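Local structure of beta-agarase D (Zobellia galactanivorans, 4ASM) at residues A[39-44]-A[83-88]; A[56-61]-A[79-84]. The protein hydrolyses the beta-1,4 linkages of agarose in random, endo fashion with retention of the anomeric configuration, through the family 16 glycoside hydrolase domain described here. All blocks are in the same frame, centred on the assembly; numbering follows the deposited sequence.

Both contacts bring a loop from early in the chain against residues 79-88, most of them (80-88) assigned by similarity to the substrate-binding site, and they share His-83 and Val-84. Contact 1 lies farther out, about 22 Å from the chain centre against about 17 Å for contact 2, and mixes buried strand residues with an exposed proline. Its chemistry is that of a sheet edge: paired backbone amides flanked by apolar side chains. Contact 2, with none of its touching residues exposed, depends instead on a side-chain amide bonded to a backbone carbonyl, a weak return bond and an aromatic pair. One water serves both, and Asn-44 O probably accepts a hydrogen bond from Asn-58 ND2 at 2.9 Å.

Contact 1 of 2, residues A[39-44]-A[83-88]; sequences FNPTNN and HVAVSG
The ring of Phe-39 meets Val-84 at its edge, where CG1 of the valine lies in the ring plane, 4.0 Å from Phe-39 CE2; the backbone from Val-84 O to Val-86 N approaches the same ring obliquely. Phe-48, on strand 47-48, stacks with this ring. The contact is a single antiparallel bridge that adds a loop to the edge of strand 84-87, in the beta-sandwich (jelly-roll) fold of family 16 glycoside hydrolases. Phe-39 and Val-86 form a hydrogen-bonded pair: Phe-39 N donates a hydrogen bond to Val-86 O over 2.8 Å, nearly straight at 172°, and Val-86 N donates one to Phe-39 O. Because CG of Phe-39 is anti to the backbone N (chi1 167°), the ring runs back alongside the strand toward Val-84, leaving CB to rest on Val-86 CB at 3.9 Å. A flat aromatic suits this place, since it can offer its edge to Val-84 while stacking with Phe-48, and the branched valines favour the extended backbone of the strand. On the other side of the strand Ala-85 keeps its small methyl beside the loop, with Pro-41 CD 3.7 Å from Ala-85 CB; Trp-94 of strand 90-96 touches both residues. Proline has no N-H to offer as a second rung, which fits a bridge that stops after one pair. Beyond it the loop stays close through a CA-H...O contact from Pro-41 CA to Val-84 O, and through a water. Thr-42 opens an ST turn, its OG1 accepting from Asn-44 N. The bridging water accepts from Thr-42 N at 3.0 Å and lies 2.8 Å from Val-84 O, to which it can donate, though Gln-81 O competes for its protons.

Contact 2 of 2, residues A[56-61]-A[79-84]; sequences WYNKYH and WMQNHV
Asn-58 and Gln-81 cross at about a right angle, their amide planes 67° apart, so that each side chain can address the other residue's backbone carbonyl. They join the loop after strand 56-57 to the type I beta turn from Met-80 to His-83, in the family 16 jelly roll. The Gln-81 chain bends at chi2 (61°), curling its amide back so that NE2 donates to Asn-58 O over 3.0 Å, with the oxygen almost in the amide plane. In return Asn-58 ND2 makes a weak bond to Gln-81 O at 3.4 Å; its stronger ties are to Asn-44 O from ND2 and from Val-46 N to OD1, which tie this short amide to the loop before strand 47-48. Glutamine suits its place because its longer arm can fold over Asn-58 and still offer both amide atoms. With an alanine here, Asn-58 O would probably lose this donor and a gap would open beside Lys-59 CB. Farther along, Tyr-60 and Trp-79 meet obliquely, planes 31° apart, with Trp-79 CZ3 over one face of the tyrosine ring, toward its rim, 3.5 Å from Tyr-60 CD1. His-61 CD2 sits over the centre of the opposite face, a buried layering that flat rings suit. The Trp-79 side chain lies about 4 Å from that of Glu-326, a substrate-binding residue by similarity, consistent with a place beside the cleft; its NE1 bonds to Val-325 O. The long, extended Lys-59 chain carries its charge out to Asn-70, and a water accepts from Lys-59 NZ and donates to Gln-81 OE1 at 2.7 Å.

Contact 1 of 2, residues A[39-44]-A[83-88]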
loop_
_atom_site.group_PDB
_atom_site.type_symbol
_atom_site.label_atom_id
_atom_site.label_comp_id
_atom_site.label_asym_id
_atom_site.label_seq_id
_atom_site.Cartn_x
_atom_site.Cartn_y
_atom_site.Cartn_z
ATOM N N PHE A 39 22.767 7.306 -0.594
ATOM C CA PHE A 39 22.467 7.455 0.812
ATOM C C PHE A 39 22.910 6.153 1.466
ATOM O O PHE A 39 22.312 5.097 1.224
ATOM C CB PHE A 39 20.973 7.716 1.057
ATOM C CG PHE A 39 20.573 7.577 2.505
ATOM C CD1 PHE A 39 21.198 8.331 3.491
ATOM C CD2 PHE A 39 19.580 6.676 2.883
ATOM C CE1 PHE A 39 20.857 8.192 4.830
ATOM C CE2 PHE A 39 19.234 6.510 4.222
ATOM C CZ PHE A 39 19.872 7.282 5.207
ATOM N N ASN A 40 23.983 6.205 2.251
ATOM C CA ASN A 40 24.450 5.012 2.936
ATOM C C ASN A 40 23.627 4.764 4.195
ATOM O O ASN A 40 23.263 5.715 4.895
ATOM C CB ASN A 40 25.952 5.075 3.260
ATOM C CG ASN A 40 26.823 4.919 2.024
ATOM O OD1 ASN A 40 27.346 5.909 1.515
ATOM N ND2 ASN A 40 26.976 3.684 1.529
ATOM N N PRO A 41 23.328 3.488 4.484
ATOM C CA PRO A 41 22.447 3.195 5.597
ATOM C C PRO A 41 23.079 3.596 6.924
ATOM O O PRO A 41 24.312 3.547 7.074
ATOM C CB PRO A 41 22.286 1.663 5.530
ATOM C CG PRO A 41 23.492 1.181 4.779
ATOM C CD PRO A 41 23.770 2.256 3.797
ATOM N N THR A 42 22.242 3.989 7.874
ATOM C CA THR A 42 22.686 4.435 9.194
ATOM C C THR A 42 21.648 4.074 10.252
ATOM O O THR A 42 20.442 4.085 9.954
ATOM C CB THR A 42 22.955 5.974 9.207
ATOM O OG1 THR A 42 23.269 6.401 10.536
ATOM C CG2 THR A 42 21.731 6.751 8.715
ATOM N N ASN A 43 22.110 3.773 11.465
ATOM C CA ASN A 43 21.255 3.547 12.646
ATOM C C ASN A 43 20.579 4.832 13.124
ATOM O O ASN A 43 19.617 4.784 13.878
ATOM C CB ASN A 43 22.079 3.005 13.838
ATOM C CG ASN A 43 22.502 1.544 13.682
ATOM O OD1 ASN A 43 21.743 0.698 13.210
ATOM N ND2 ASN A 43 23.725 1.238 14.126
ATOM N N ASN A 44 21.118 5.988 12.732
ATOM C CA ASN A 44 20.551 7.251 13.172
ATOM C C ASN A 44 19.296 7.594 12.392
ATOM O O ASN A 44 19.187 7.247 11.212
ATOM C CB ASN A 44 21.570 8.380 13.042
ATOM C CG ASN A 44 22.833 8.105 13.824
ATOM O OD1 ASN A 44 22.781 7.616 14.955
ATOM N ND2 ASN A 44 23.978 8.373 13.208
ATOM N N HIS A 83 17.990 -0.243 7.772
ATOM C CA HIS A 83 17.490 -1.114 6.686
ATOM C C HIS A 83 16.934 -0.306 5.506
ATOM O O HIS A 83 16.021 -0.739 4.814
ATOM C CB HIS A 83 16.452 -2.112 7.238
ATOM C CG HIS A 83 17.064 -3.279 7.945
ATOM N ND1 HIS A 83 18.147 -3.155 8.795
ATOM C CD2 HIS A 83 16.796 -4.603 7.859
ATOM C CE1 HIS A 83 18.490 -4.356 9.234
ATOM N NE2 HIS A 83 17.686 -5.250 8.684
ATOM N N VAL A 84 17.540 0.856 5.266
ATOM C CA VAL A 84 17.141 1.805 4.234
ATOM C C VAL A 84 18.423 2.358 3.637
ATOM O O VAL A 84 19.317 2.764 4.370
ATOM C CB VAL A 84 16.387 3.014 4.860
ATOM C CG1 VAL A 84 16.099 4.071 3.800
ATOM C CG2 VAL A 84 15.098 2.565 5.565
ATOM N N ALA A 85 18.521 2.334 2.312
ATOM C CA ALA A 85 19.654 2.978 1.626
ATOM C C ALA A 85 19.212 3.425 0.235
ATOM O O ALA A 85 18.181 2.983 -0.285
ATOM C CB ALA A 85 20.815 2.009 1.513
ATOM N N VAL A 86 19.989 4.319 -0.372
ATOM C CA VAL A 86 19.780 4.643 -1.776
ATOM C C VAL A 86 21.119 4.405 -2.447
ATOM O O VAL A 86 22.134 4.930 -1.990
ATOM C CB VAL A 86 19.270 6.093 -1.992
ATOM C CG1 VAL A 86 18.982 6.380 -3.468
ATOM C CG2 VAL A 86 18.011 6.314 -1.155
ATOM N N SER A 87 21.113 3.587 -3.503
ATOM C CA SER A 87 22.336 3.271 -4.260
ATOM C C SER A 87 22.000 2.496 -5.509
ATOM O O SER A 87 20.972 1.818 -5.574
ATOM C CB SER A 87 23.359 2.491 -3.415
ATOM O OG SER A 87 22.818 1.258 -2.994
ATOM N N GLY A 88 22.846 2.633 -6.534
ATOM C CA GLY A 88 22.674 1.843 -7.760
ATOM C C GLY A 88 21.451 2.245 -8.551
ATOM O O GLY A 88 20.977 1.495 -9.411
HETATM O O HOH W 1 19.445 4.165 6.815
#

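Contact 2 of 2, residues A[56-61]-A[79-84]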
loop_
_atom_site.group_PDB
_atom_site.type_symbol
_atom_site.label_atom_id
_atom_site.label_comp_id
_atom_site.label_asym_id
_atom_site.label_seq_id
_atom_site.Cartn_x
_atom_site.Cartn_y
_atom_site.Cartn_z
ATOM N N TRP A 56 13.194 12.571 2.290
ATOM C CA TRP A 56 12.710 11.472 3.110
ATOM C C TRP A 56 13.380 11.482 4.464
ATOM O O TRP A 56 14.453 12.084 4.625
ATOM C CB TRP A 56 13.051 10.110 2.469
ATOM C CG TRP A 56 12.637 9.954 1.041
ATOM C CD1 TRP A 56 13.356 10.301 -0.054
ATOM C CD2 TRP A 56 11.407 9.395 0.555
ATOM N NE1 TRP A 56 12.665 10.001 -1.196
ATOM C CE2 TRP A 56 11.457 9.451 -0.856
ATOM C CE3 TRP A 56 10.272 8.832 1.175
ATOM C CZ2 TRP A 56 10.409 8.988 -1.674
ATOM C CZ3 TRP A 56 9.227 8.375 0.371
ATOM C CH2 TRP A 56 9.303 8.449 -1.048
ATOM N N TYR A 57 12.785 10.783 5.421
ATOM C CA TYR A 57 13.528 10.308 6.592
ATOM C C TYR A 57 13.336 8.803 6.769
ATOM O O TYR A 57 12.324 8.230 6.327
ATOM C CB TYR A 57 13.235 11.102 7.876
ATOM C CG TYR A 57 11.784 11.274 8.240
ATOM C CD1 TYR A 57 11.057 12.361 7.770
ATOM C CD2 TYR A 57 11.139 10.361 9.076
ATOM C CE1 TYR A 57 9.721 12.539 8.123
ATOM C CE2 TYR A 57 9.804 10.530 9.430
ATOM C CZ TYR A 57 9.104 11.615 8.947
ATOM O OH TYR A 57 7.771 11.771 9.301
ATOM N N ASN A 58 14.322 8.171 7.404
ATOM C CA ASN A 58 14.401 6.715 7.496
ATOM C C ASN A 58 13.623 6.131 8.668
ATOM O O ASN A 58 14.083 5.180 9.332
ATOM C CB ASN A 58 15.870 6.235 7.481
ATOM C CG ASN A 58 16.695 6.790 8.648
ATOM O OD1 ASN A 58 16.259 7.703 9.366
ATOM N ND2 ASN A 58 17.896 6.232 8.840
ATOM N N LYS A 59 12.417 6.660 8.885
ATOM C CA LYS A 59 11.577 6.192 9.969
ATOM C C LYS A 59 10.106 6.286 9.571
ATOM O O LYS A 59 9.754 7.049 8.687
ATOM C CB LYS A 59 11.870 7.027 11.242
ATOM C CG LYS A 59 11.171 6.564 12.508
ATOM C CD LYS A 59 11.724 7.370 13.691
ATOM C CE LYS A 59 11.003 7.009 14.977
ATOM N NZ LYS A 59 11.751 7.539 16.168
ATOM N N TYR A 60 9.280 5.490 10.244
ATOM C CA TYR A 60 7.834 5.637 10.165
ATOM C C TYR A 60 7.432 7.066 10.538
ATOM O O TYR A 60 8.134 7.751 11.272
ATOM C CB TYR A 60 7.242 4.650 11.153
ATOM C CG TYR A 60 5.753 4.549 11.222
ATOM C CD1 TYR A 60 4.999 4.159 10.102
ATOM C CD2 TYR A 60 5.087 4.766 12.419
ATOM C CE1 TYR A 60 3.600 3.997 10.186
ATOM C CE2 TYR A 60 3.703 4.630 12.502
ATOM C CZ TYR A 60 2.965 4.241 11.389
ATOM O OH TYR A 60 1.585 4.093 11.476
ATOM N N HIS A 61 6.279 7.495 10.041
ATOM C CA HIS A 61 5.932 8.922 9.999
ATOM C C HIS A 61 5.719 9.586 11.357
ATOM O O HIS A 61 5.186 8.979 12.292
ATOM C CB HIS A 61 4.709 9.135 9.073
ATOM C CG HIS A 61 3.397 8.663 9.637
ATOM N ND1 HIS A 61 2.200 9.209 9.227
ATOM C CD2 HIS A 61 3.090 7.736 10.578
ATOM C CE1 HIS A 61 1.212 8.621 9.875
ATOM N NE2 HIS A 61 1.721 7.724 10.701
ATOM N N TRP A 79 10.692 -2.228 12.665
ATOM C CA TRP A 79 11.309 -1.313 11.728
ATOM C C TRP A 79 12.639 -0.794 12.270
ATOM O O TRP A 79 12.774 -0.516 13.473
ATOM C CB TRP A 79 10.371 -0.171 11.373
ATOM C CG TRP A 79 9.224 -0.592 10.528
ATOM C CD1 TRP A 79 9.248 -1.464 9.473
ATOM C CD2 TRP A 79 7.888 -0.140 10.653
ATOM N NE1 TRP A 79 7.983 -1.590 8.933
ATOM C CE2 TRP A 79 7.128 -0.784 9.640
ATOM C CE3 TRP A 79 7.250 0.759 11.519
ATOM C CZ2 TRP A 79 5.761 -0.561 9.487
ATOM C CZ3 TRP A 79 5.903 0.987 11.357
ATOM C CH2 TRP A 79 5.170 0.337 10.345
ATOM N N MET A 80 13.620 -0.718 11.380
ATOM C CA MET A 80 14.989 -0.391 11.750
ATOM C C MET A 80 15.566 0.662 10.811
ATOM O O MET A 80 15.483 0.547 9.579
ATOM C CB MET A 80 15.865 -1.644 11.734
ATOM C CG MET A 80 17.123 -1.472 12.574
ATOM S SD MET A 80 18.039 -2.979 12.676
ATOM C CE MET A 80 19.487 -2.366 13.479
ATOM N N GLN A 81 16.167 1.694 11.399
ATOM C CA GLN A 81 16.689 2.811 10.622
ATOM C C GLN A 81 17.680 2.354 9.564
ATOM O O GLN A 81 17.673 2.873 8.444
ATOM C CB GLN A 81 17.342 3.856 11.534
ATOM C CG GLN A 81 16.399 4.975 12.014
ATOM C CD GLN A 81 15.224 4.459 12.846
ATOM O OE1 GLN A 81 15.359 4.208 14.043
ATOM N NE2 GLN A 81 14.068 4.279 12.197
ATOM N N ASN A 82 18.547 1.395 9.914
ATOM C CA ASN A 82 19.651 1.053 9.005
ATOM C C ASN A 82 19.285 0.063 7.895
ATOM O O ASN A 82 20.170 -0.410 7.172
ATOM C CB ASN A 82 20.916 0.606 9.763
ATOM C CG ASN A 82 20.797 -0.782 10.332
ATOM O OD1 ASN A 82 19.742 -1.431 10.244
ATOM N ND2 ASN A 82 21.881 -1.263 10.923
ATOM N N HIS A 83 17.990 -0.243 7.772
ATOM C CA HIS A 83 17.490 -1.114 6.686
ATOM C C HIS A 83 16.934 -0.306 5.506
ATOM O O HIS A 83 16.021 -0.739 4.814
ATOM C CB HIS A 83 16.452 -2.112 7.238
ATOM C CG HIS A 83 17.064 -3.279 7.945
ATOM N ND1 HIS A 83 18.147 -3.155 8.795
ATOM C CD2 HIS A 83 16.796 -4.603 7.859
ATOM C CE1 HIS A 83 18.490 -4.356 9.234
ATOM N NE2 HIS A 83 17.686 -5.250 8.684
ATOM N N VAL A 84 17.540 0.856 5.266
ATOM C CA VAL A 84 17.141 1.805 4.234
ATOM C C VAL A 84 18.423 2.358 3.637
ATOM O O VAL A 84 19.317 2.764 4.370
ATOM C CB VAL A 84 16.387 3.014 4.860
ATOM C CG1 VAL A 84 16.099 4.071 3.800
ATOM C CG2 VAL A 84 15.098 2.565 5.565
HETATM O O HOH W 1 19.445 4.165 6.815
HETATM O O HOH W 2 13.563 4.965 15.952
#